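Local coordinates for protein N-alpha-acetyltransferase 35, NatC auxiliary subunit (PDB 6YGB) that serves as the auxiliary subunit of the yeast NatC N-terminal acetyltransferase, which acetylates the N-terminal methionine of the L-A virus Gag protein, at residues T120-S125 with G134-T139; G454-I459 with L712-E717; H706-E711 with L727-D732. All coordinates share one frame; numbering follows the deposited sequence. Where two conformers were deposited one is given.

Overall arrangement
The three contacts sample two distant regions of a largely helical chain. Contact 1 is partly buried and local, folding a loop back on the helix that precedes it; its centre lies about 49 Å from that of contact 2 and about 62 Å from that of contact 3. Contacts 2 and 3 are surface contacts that share strand 708-713 and touch each other, Val713 packing on Arg728. Chemistry follows place: contact 1 combines serine hydroxyls with a tryptophan edge, contact 2 joins a helix end to the hairpin through a histidine-carboxylate bond, made in one conformer of the aspartate, and contact 3, inside the hairpin, adds backbone pairing and salt bridges to apolar packing.

Contact 1: residues T120-S125 with G134-T139; sequences TESLLS and GSSWCT
Ser122 meets both Ser136 and Trp137, and shows how a helix can receive the loop that follows it through small polar groups and one large ring. Its hydroxyl stands anti to the backbone N (chi1 177°), a setting that carries OG out to the incoming loop. There OG lies 3.6 Å from Ser136 CB and 3.8 Å from Trp137 CE3, at the edge of the indole and near its plane.

The backbone of the same residue takes part as well. Ser136 OG comes within 3.3 Å of Ser122 O, a weak and unsettled hydrogen bond; the stronger polar partner of Ser136 OG is Ser126 OG, one turn further along the helix.

At Leu123, Ser136 OG sits 3.2 Å from Leu123 CA, while the CD1 branch reaches to 3.7 Å from that same OG. Leu123 CB adds an apolar touch 4.2 Å from Trp137 CZ3, again at the ring edge, and the leucine also rests on Ile152 of helix 142-167.

Trp137 is fixed from several directions. Its NE1 is bonded to Tyr144 O, Tyr119 meets it edge-to-face, and Val78 and Asn79 pack against it. The arrangement is that of an interhelical loop between helices 118-129 and 142-167 that folds back on the first of them and inserts its tryptophan beside it.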
loop_
_atom_site.group_PDB
_atom_site.type_symbol
_atom_site.label_atom_id
_atom_site.label_comp_id
_atom_site.label_asym_id
_atom_site.label_seq_id
_atom_site.Cartn_x
_atom_site.Cartn_y
_atom_site.Cartn_z
ATOM N N THR B 120 29.430 0.871 2.443
ATOM C CA THR B 120 28.470 1.970 2.442
ATOM C C THR B 120 28.365 2.595 3.825
ATOM O O THR B 120 28.329 3.823 3.960
ATOM C CB THR B 120 27.097 1.487 1.964
ATOM O OG1 THR B 120 26.704 0.328 2.706
ATOM C CG2 THR B 120 27.128 1.142 0.480
ATOM N N GLU B 121 28.318 1.759 4.866
ATOM C CA GLU B 121 28.357 2.268 6.232
ATOM C C GLU B 121 29.621 3.082 6.466
ATOM O O GLU B 121 29.574 4.153 7.080
ATOM C CB GLU B 121 28.276 1.106 7.226
ATOM C CG GLU B 121 27.809 1.490 8.623
ATOM C CD GLU B 121 28.910 2.052 9.498
ATOM O OE1 GLU B 121 30.099 1.876 9.157
ATOM O OE2 GLU B 121 28.583 2.670 10.535
ATOM N N SER B 122 30.759 2.595 5.966
ATOM C CA SER B 122 32.022 3.297 6.166
ATOM C C SER B 122 32.044 4.612 5.402
ATOM O O SER B 122 32.410 5.656 5.954
ATOM C CB SER B 122 33.195 2.416 5.733
ATOM O OG SER B 122 34.425 3.116 5.865
ATOM N N LEU B 123 31.666 4.579 4.124
ATOM C CA LEU B 123 31.714 5.788 3.309
ATOM C C LEU B 123 30.785 6.863 3.861
ATOM O O LEU B 123 31.169 8.033 3.962
ATOM C CB LEU B 123 31.364 5.460 1.858
ATOM C CG LEU B 123 31.138 6.678 0.961
ATOM C CD1 LEU B 123 32.395 7.527 0.903
ATOM C CD2 LEU B 123 30.691 6.263 -0.433
ATOM N N LEU B 124 29.557 6.483 4.230
ATOM C CA LEU B 124 28.591 7.457 4.735
ATOM C C LEU B 124 29.053 8.097 6.039
ATOM O O LEU B 124 28.731 9.261 6.308
ATOM C CB LEU B 124 27.224 6.791 4.919
ATOM C CG LEU B 124 26.421 6.502 3.644
ATOM C CD1 LEU B 124 25.181 5.654 3.926
ATOM C CD2 LEU B 124 26.032 7.803 2.962
ATOM N N SER B 125 29.820 7.365 6.853
ATOM C CA SER B 125 30.249 7.896 8.144
ATOM C C SER B 125 31.249 9.035 7.985
ATOM O O SER B 125 31.234 9.995 8.764
ATOM C CB SER B 125 30.851 6.779 8.995
ATOM O OG SER B 125 29.884 5.787 9.287
ATOM N N GLY B 134 38.194 11.108 -2.398
ATOM C CA GLY B 134 38.827 10.384 -1.311
ATOM C C GLY B 134 37.898 9.403 -0.621
ATOM O O GLY B 134 36.871 9.795 -0.067
ATOM N N SER B 135 38.254 8.122 -0.659
ATOM C CA SER B 135 37.455 7.098 -0.001
ATOM C C SER B 135 37.765 7.046 1.489
ATOM O O SER B 135 38.854 7.420 1.938
ATOM C CB SER B 135 37.699 5.727 -0.632
ATOM O OG SER B 135 36.939 5.576 -1.819
ATOM N N SER B 136 36.786 6.564 2.256
ATOM C CA SER B 136 36.918 6.515 3.708
ATOM C C SER B 136 37.973 5.512 4.154
ATOM O O SER B 136 38.647 5.734 5.166
ATOM C CB SER B 136 35.565 6.184 4.335
ATOM O OG SER B 136 34.569 7.096 3.910
ATOM N N TRP B 137 38.129 4.414 3.423
ATOM C CA TRP B 137 39.061 3.356 3.778
ATOM C C TRP B 137 40.210 3.311 2.778
ATOM O O TRP B 137 40.057 3.691 1.614
ATOM C CB TRP B 137 38.353 1.997 3.809
ATOM C CG TRP B 137 37.887 1.553 2.456
ATOM C CD1 TRP B 137 38.586 0.810 1.550
ATOM C CD2 TRP B 137 36.619 1.833 1.850
ATOM N NE1 TRP B 137 37.834 0.609 0.420
ATOM C CE2 TRP B 137 36.621 1.226 0.579
ATOM C CE3 TRP B 137 35.482 2.536 2.260
ATOM C CZ2 TRP B 137 35.533 1.302 -0.285
ATOM C CZ3 TRP B 137 34.405 2.608 1.402
ATOM C CH2 TRP B 137 34.436 1.994 0.144
ATOM N N CYS B 138 41.365 2.834 3.239
ATOM C CA CYS B 138 42.540 2.698 2.384
ATOM C C CYS B 138 43.169 1.331 2.602
ATOM O O CYS B 138 43.622 1.020 3.708
ATOM C CB CYS B 138 43.558 3.805 2.658
ATOM S SG CYS B 138 44.913 3.832 1.468
ATOM N N THR B 139 43.208 0.524 1.543
ATOM C CA THR B 139 43.817 -0.794 1.604
ATOM C C THR B 139 45.137 -0.882 0.858
ATOM O O THR B 139 45.861 -1.866 1.035
ATOM C CB THR B 139 42.866 -1.861 1.038
ATOM O OG1 THR B 139 42.986 -1.902 -0.389
ATOM C CG2 THR B 139 41.427 -1.547 1.408
#

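Contact 2: residues G454-I459 with L712-E717; sequences GFDLDI and LVHTTE
His714 and Asp458 form the polar centre of this contact, an instance of a histidine fastening a strand end to a helix terminus. In the conformer of Asp458 described here, His714 NE2 donates to Asp458 OD1 over 2.7 Å, with a bent N-H...O angle of 137°; the aspartate also has a second conformer. The oxygen is met on its syn side, but the donor lies 33° out of the carboxylate plane, and the two flat groups are turned 66° apart. Beside this bond, Asp456 O lies at the edge of the His714 ring, near its plane, 3.2 Å from His714 CE1, and NE2 lies 3.4 Å from Phe455 O.

The apolar part lies next to it. Leu712 brings its CD1 methyl to the edge of the Phe455 ring, 4.1 Å from CE1.

The turn at the helix end probably sets where the carboxylate stands. Asp458 has a positive phi and is the C' residue of a Schellman motif closing helix 433-456: Ile459 N bonds to Gly454 O at 2.8 Å and Asp458 N to Phe455 O at 3.1 Å. Further out, Phe455 is stacked on Phe469, meets Tyr460 edge-to-face and packs on Pro723, while Asp456 is paired with Lys453. Just beyond the helix end, Leu457 O and Asp458 O accept hydrogen bonds from Arg140 and Arg137 of the N-alpha-acetyltransferase 30 chain.

The same helix terminus therefore binds the hairpin by a side chain and the partner subunit by its carbonyls. With a carboxylate and two carbonyl oxygens close to the ring, a protonated His714 would probably be stabilised, although its charge is not seen.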
loop_
_atom_site.group_PDB
_atom_site.type_symbol
_atom_site.label_atom_id
_atom_site.label_comp_id
_atom_site.label_asym_id
_atom_site.label_seq_id
_atom_site.Cartn_x
_atom_site.Cartn_y
_atom_site.Cartn_z
ATOM N N GLY B 454 -12.823 -2.817 -6.218
ATOM C CA GLY B 454 -12.946 -3.685 -5.059
ATOM C C GLY B 454 -12.899 -5.164 -5.403
ATOM O O GLY B 454 -12.428 -5.975 -4.604
ATOM N N PHE B 455 -13.392 -5.540 -6.586
ATOM C CA PHE B 455 -13.324 -6.941 -6.999
ATOM C C PHE B 455 -11.887 -7.356 -7.272
ATOM O O PHE B 455 -11.483 -8.478 -6.943
ATOM C CB PHE B 455 -14.197 -7.187 -8.236
ATOM C CG PHE B 455 -15.673 -7.259 -7.938
ATOM C CD1 PHE B 455 -16.210 -8.336 -7.247
ATOM C CD2 PHE B 455 -16.523 -6.259 -8.373
ATOM C CE1 PHE B 455 -17.571 -8.399 -6.989
ATOM C CE2 PHE B 455 -17.876 -6.317 -8.116
ATOM C CZ PHE B 455 -18.401 -7.386 -7.422
ATOM N N ASP B 456 -11.097 -6.454 -7.857
ATOM C CA ASP B 456 -9.689 -6.743 -8.105
ATOM C C ASP B 456 -8.923 -6.983 -6.813
ATOM O O ASP B 456 -7.995 -7.797 -6.787
ATOM C CB ASP B 456 -9.051 -5.599 -8.891
ATOM C CG ASP B 456 -7.637 -5.911 -9.315
ATOM O OD1 ASP B 456 -7.446 -6.925 -10.020
ATOM O OD2 ASP B 456 -6.719 -5.148 -8.950
ATOM N N LEU B 457 -9.293 -6.295 -5.739
ATOM C CA LEU B 457 -8.626 -6.455 -4.455
ATOM C C LEU B 457 -9.288 -7.501 -3.576
ATOM O O LEU B 457 -8.908 -7.633 -2.405
ATOM C CB LEU B 457 -8.589 -5.129 -3.702
ATOM C CG LEU B 457 -7.905 -3.976 -4.426
ATOM C CD1 LEU B 457 -8.142 -2.673 -3.684
ATOM C CD2 LEU B 457 -6.422 -4.245 -4.569
ATOM N N ASP B 458 -10.270 -8.232 -4.114
ATOM C CA ASP B 458 -11.007 -9.262 -3.377
ATOM C C ASP B 458 -11.635 -8.701 -2.105
ATOM O O ASP B 458 -11.652 -9.351 -1.059
ATOM C CB ASP B 458 -10.119 -10.466 -3.058
ATOM C CG ASP B 458 -9.719 -11.233 -4.296
ATOM O OD1 ASP B 458 -10.566 -11.384 -5.204
ATOM O OD2 ASP B 458 -8.556 -11.680 -4.362
ATOM N N ILE B 459 -12.173 -7.487 -2.205
ATOM C CA ILE B 459 -12.787 -6.846 -1.048
ATOM C C ILE B 459 -14.176 -7.410 -0.797
ATOM O O ILE B 459 -14.597 -7.582 0.353
ATOM C CB ILE B 459 -12.832 -5.321 -1.251
ATOM C CG1 ILE B 459 -11.429 -4.729 -1.110
ATOM C CG2 ILE B 459 -13.815 -4.671 -0.273
ATOM C CD1 ILE B 459 -10.874 -4.811 0.294
ATOM N N LEU B 712 -15.257 -16.032 -5.984
ATOM C CA LEU B 712 -14.935 -15.038 -7.007
ATOM C C LEU B 712 -13.530 -15.336 -7.505
ATOM O O LEU B 712 -12.546 -14.998 -6.851
ATOM C CB LEU B 712 -15.046 -13.627 -6.448
ATOM C CG LEU B 712 -16.456 -13.214 -6.035
ATOM C CD1 LEU B 712 -16.439 -11.912 -5.251
ATOM C CD2 LEU B 712 -17.349 -13.086 -7.256
ATOM N N VAL B 713 -13.430 -15.957 -8.674
ATOM C CA VAL B 713 -12.159 -16.454 -9.193
ATOM C C VAL B 713 -11.583 -15.440 -10.174
ATOM O O VAL B 713 -12.295 -14.934 -11.049
ATOM C CB VAL B 713 -12.335 -17.834 -9.851
ATOM C CG1 VAL B 713 -11.082 -18.237 -10.597
ATOM C CG2 VAL B 713 -12.671 -18.874 -8.797
ATOM N N HIS B 714 -10.294 -15.139 -10.029
ATOM C CA HIS B 714 -9.625 -14.244 -10.961
ATOM C C HIS B 714 -9.169 -15.013 -12.193
ATOM O O HIS B 714 -8.641 -16.122 -12.090
ATOM C CB HIS B 714 -8.432 -13.560 -10.293
ATOM C CG HIS B 714 -8.816 -12.500 -9.309
ATOM N ND1 HIS B 714 -8.179 -11.281 -9.245
ATOM C CD2 HIS B 714 -9.774 -12.475 -8.351
ATOM C CE1 HIS B 714 -8.726 -10.549 -8.291
ATOM N NE2 HIS B 714 -9.696 -11.251 -7.731
ATOM N N THR B 715 -9.401 -14.428 -13.364
ATOM C CA THR B 715 -8.965 -15.019 -14.621
ATOM C C THR B 715 -7.539 -14.573 -14.898
ATOM O O THR B 715 -7.240 -13.376 -14.857
ATOM C CB THR B 715 -9.885 -14.614 -15.774
ATOM O OG1 THR B 715 -11.243 -14.906 -15.431
ATOM C CG2 THR B 715 -9.529 -15.393 -17.017
ATOM N N THR B 716 -6.665 -15.538 -15.186
ATOM C CA THR B 716 -5.232 -15.261 -15.249
ATOM C C THR B 716 -4.912 -14.200 -16.294
ATOM O O THR B 716 -4.214 -13.221 -16.008
ATOM C CB THR B 716 -4.460 -16.550 -15.541
ATOM O OG1 THR B 716 -4.788 -17.537 -14.556
ATOM C CG2 THR B 716 -2.964 -16.292 -15.506
ATOM N N GLU B 717 -5.411 -14.374 -17.516
ATOM C CA GLU B 717 -5.185 -13.407 -18.578
ATOM C C GLU B 717 -6.395 -12.515 -18.819
ATOM O O GLU B 717 -6.489 -11.879 -19.875
ATOM C CB GLU B 717 -4.778 -14.116 -19.870
ATOM C CG GLU B 717 -3.346 -14.630 -19.856
ATOM C CD GLU B 717 -2.351 -13.568 -19.416
ATOM O OE1 GLU B 717 -2.458 -12.409 -19.875
ATOM O OE2 GLU B 717 -1.464 -13.893 -18.598
#

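Contact 3: residues H706-E711 with L727-D732; sequences HEYKVE and LRIKQD. With EDO (1,2-ethanediol), chain C.
Lys709 and Arg728 face each other as the hydrogen-bonded pair of an antiparallel hairpin, an example of backbone and side chains sharing the work. Lys709 N donates to Arg728 O at 2.8 Å; the return bond from Arg728 N to Lys709 O is weak. Beyond the pair, Lys730 N reaches Glu707 O over 2.7 Å. Leu727 N donates to O2 of a bound 1,2-ethanediol at 2.8 Å, nearly straight (170°); this molecule, probably from the crystallisation liquor, also bonds to Asn688 OD1.

Charged groups gather on the face carrying Lys709 and Arg728. Arg728 NH1 binds Glu711 OE1 in a salt bridge of 2.9 Å, approaching from above the carboxylate plane, with carboxylate and guanidinium almost perpendicular at 87°. Lys709 NZ stands 3.2 Å from Glu711 OE2, a salt bridge whose hydrogen bond is weak, so the carboxylate has two cationic partners. Lys709 reaches it with an extended chain after placing CG between its backbone N and carbonyl carbon (chi1 52°).

Apolar contacts complete the pairing. Leu727 CD2 lies 4.0 Å from Val710 CG2 and equally near Tyr708 CB, while Ile729 CG1 comes to 3.7 Å from Tyr708 CE1. The tip of Ile729, CD1, sits over the His706 ring in a CH-pi contact, 4.0 Å from its centroid.

Val710 and Leu727 turn their common face to Leu562 of helix 511-564, and Tyr708 and Leu727 also pack on helix 668-701.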
loop_
_atom_site.group_PDB
_atom_site.type_symbol
_atom_site.label_atom_id
_atom_site.label_comp_id
_atom_site.label_asym_id
_atom_site.label_seq_id
_atom_site.Cartn_x
_atom_site.Cartn_y
_atom_site.Cartn_z
ATOM N N HIS B 706 -23.904 -32.919 -4.396
ATOM C CA HIS B 706 -22.754 -32.294 -3.765
ATOM C C HIS B 706 -23.152 -30.975 -3.114
ATOM O O HIS B 706 -24.132 -30.331 -3.497
ATOM C CB HIS B 706 -21.647 -32.032 -4.781
ATOM C CG HIS B 706 -20.925 -33.263 -5.216
ATOM N ND1 HIS B 706 -21.061 -33.795 -6.480
ATOM C CD2 HIS B 706 -20.054 -34.064 -4.561
ATOM C CE1 HIS B 706 -20.307 -34.874 -6.582
ATOM N NE2 HIS B 706 -19.685 -35.059 -5.433
ATOM N N GLU B 707 -22.371 -30.580 -2.116
ATOM C CA GLU B 707 -22.514 -29.282 -1.476
ATOM C C GLU B 707 -21.498 -28.349 -2.115
ATOM O O GLU B 707 -20.291 -28.582 -2.010
ATOM C CB GLU B 707 -22.283 -29.390 0.030
ATOM C CG GLU B 707 -22.543 -28.108 0.805
ATOM C CD GLU B 707 -22.273 -28.260 2.291
ATOM O OE1 GLU B 707 -21.860 -29.360 2.720
ATOM O OE2 GLU B 707 -22.474 -27.275 3.029
ATOM N N TYR B 708 -21.983 -27.315 -2.792
ATOM C CA TYR B 708 -21.133 -26.388 -3.521
ATOM C C TYR B 708 -21.022 -25.065 -2.780
ATOM O O TYR B 708 -21.898 -24.694 -1.995
ATOM C CB TYR B 708 -21.673 -26.124 -4.932
ATOM C CG TYR B 708 -21.681 -27.326 -5.844
ATOM C CD1 TYR B 708 -20.534 -27.709 -6.524
ATOM C CD2 TYR B 708 -22.838 -28.069 -6.039
ATOM C CE1 TYR B 708 -20.533 -28.801 -7.365
ATOM C CE2 TYR B 708 -22.847 -29.166 -6.880
ATOM C CZ TYR B 708 -21.692 -29.524 -7.540
ATOM O OH TYR B 708 -21.692 -30.614 -8.377
ATOM N N LYS B 709 -19.930 -24.362 -3.044
ATOM C CA LYS B 709 -19.750 -22.984 -2.620
ATOM C C LYS B 709 -19.347 -22.166 -3.836
ATOM O O LYS B 709 -18.794 -22.701 -4.802
ATOM C CB LYS B 709 -18.686 -22.856 -1.521
ATOM C CG LYS B 709 -17.364 -23.508 -1.877
ATOM C CD LYS B 709 -16.240 -23.076 -0.945
ATOM C CE LYS B 709 -14.979 -23.900 -1.196
ATOM N NZ LYS B 709 -13.795 -23.368 -0.464
ATOM N N VAL B 710 -19.639 -20.867 -3.791
ATOM C CA VAL B 710 -19.309 -19.957 -4.881
ATOM C C VAL B 710 -18.097 -19.134 -4.472
ATOM O O VAL B 710 -18.029 -18.636 -3.341
ATOM C CB VAL B 710 -20.504 -19.055 -5.234
ATOM C CG1 VAL B 710 -20.181 -18.202 -6.451
ATOM C CG2 VAL B 710 -21.757 -19.887 -5.487
ATOM N N GLU B 711 -17.131 -19.001 -5.385
ATOM C CA GLU B 711 -15.932 -18.207 -5.159
ATOM C C GLU B 711 -15.744 -17.227 -6.304
ATOM O O GLU B 711 -16.026 -17.551 -7.460
ATOM C CB GLU B 711 -14.683 -19.087 -5.040
ATOM C CG GLU B 711 -14.772 -20.182 -3.991
ATOM C CD GLU B 711 -13.470 -20.949 -3.847
ATOM O OE1 GLU B 711 -12.406 -20.381 -4.166
ATOM O OE2 GLU B 711 -13.510 -22.120 -3.421
ATOM N N LEU B 727 -18.355 -22.283 -9.284
ATOM C CA LEU B 727 -18.754 -23.318 -8.343
ATOM C C LEU B 727 -17.538 -24.111 -7.894
ATOM O O LEU B 727 -16.554 -24.232 -8.622
ATOM C CB LEU B 727 -19.771 -24.263 -8.972
ATOM C CG LEU B 727 -21.200 -23.742 -9.057
ATOM C CD1 LEU B 727 -22.104 -24.841 -9.568
ATOM C CD2 LEU B 727 -21.659 -23.234 -7.697
ATOM N N ARG B 728 -17.614 -24.652 -6.680
ATOM C CA ARG B 728 -16.549 -25.488 -6.148
ATOM C C ARG B 728 -17.126 -26.372 -5.054
ATOM O O ARG B 728 -17.911 -25.908 -4.223
ATOM C CB ARG B 728 -15.384 -24.648 -5.611
ATOM C CG ARG B 728 -14.184 -24.645 -6.550
ATOM C CD ARG B 728 -13.293 -23.429 -6.373
ATOM N NE ARG B 728 -12.552 -23.130 -7.599
ATOM C CZ ARG B 728 -11.597 -22.210 -7.698
ATOM N NH1 ARG B 728 -11.250 -21.492 -6.638
ATOM N NH2 ARG B 728 -10.984 -22.009 -8.858
ATOM N N ILE B 729 -16.737 -27.649 -5.071
ATOM C CA ILE B 729 -17.262 -28.610 -4.110
ATOM C C ILE B 729 -16.711 -28.303 -2.727
ATOM O O ILE B 729 -15.497 -28.155 -2.544
ATOM C CB ILE B 729 -16.911 -30.043 -4.530
ATOM C CG1 ILE B 729 -17.521 -30.371 -5.892
ATOM C CG2 ILE B 729 -17.386 -31.036 -3.480
ATOM C CD1 ILE B 729 -17.302 -31.807 -6.311
ATOM N N LYS B 730 -17.603 -28.211 -1.747
ATOM C CA LYS B 730 -17.196 -28.016 -0.364
ATOM C C LYS B 730 -16.744 -29.353 0.203
ATOM O O LYS B 730 -17.485 -30.339 0.144
ATOM C CB LYS B 730 -18.354 -27.443 0.456
ATOM C CG LYS B 730 -17.933 -26.668 1.697
ATOM C CD LYS B 730 -19.086 -25.839 2.257
ATOM C CE LYS B 730 -18.601 -24.845 3.311
ATOM N NZ LYS B 730 -17.578 -23.888 2.787
ATOM N N GLN B 731 -15.526 -29.391 0.744
ATOM C CA GLN B 731 -14.905 -30.633 1.190
ATOM C C GLN B 731 -14.726 -30.622 2.702
ATOM O O GLN B 731 -14.077 -29.722 3.245
ATOM C CB GLN B 731 -13.556 -30.849 0.498
ATOM C CG GLN B 731 -13.644 -31.547 -0.854
ATOM C CD GLN B 731 -12.294 -32.040 -1.344
ATOM O OE1 GLN B 731 -12.127 -33.221 -1.656
ATOM N NE2 GLN B 731 -11.321 -31.137 -1.413
ATOM N N ASP B 732 -15.280 -31.636 3.365
ATOM C CA ASP B 732 -15.112 -31.844 4.804
ATOM C C ASP B 732 -15.480 -30.609 5.624
ATOM O O ASP B 732 -16.477 -29.943 5.341
ATOM C CB ASP B 732 -13.674 -32.270 5.106
ATOM C CG ASP B 732 -13.292 -33.556 4.400
ATOM O OD1 ASP B 732 -14.202 -34.353 4.075
ATOM O OD2 ASP B 732 -12.085 -33.774 4.166
HETATM C C1 EDO C . -16.729 -23.683 -13.119
HETATM O O1 EDO C . -15.750 -24.705 -12.926
HETATM C C2 EDO C . -17.921 -23.950 -12.206
HETATM O O2 EDO C . -18.679 -22.744 -12.064
#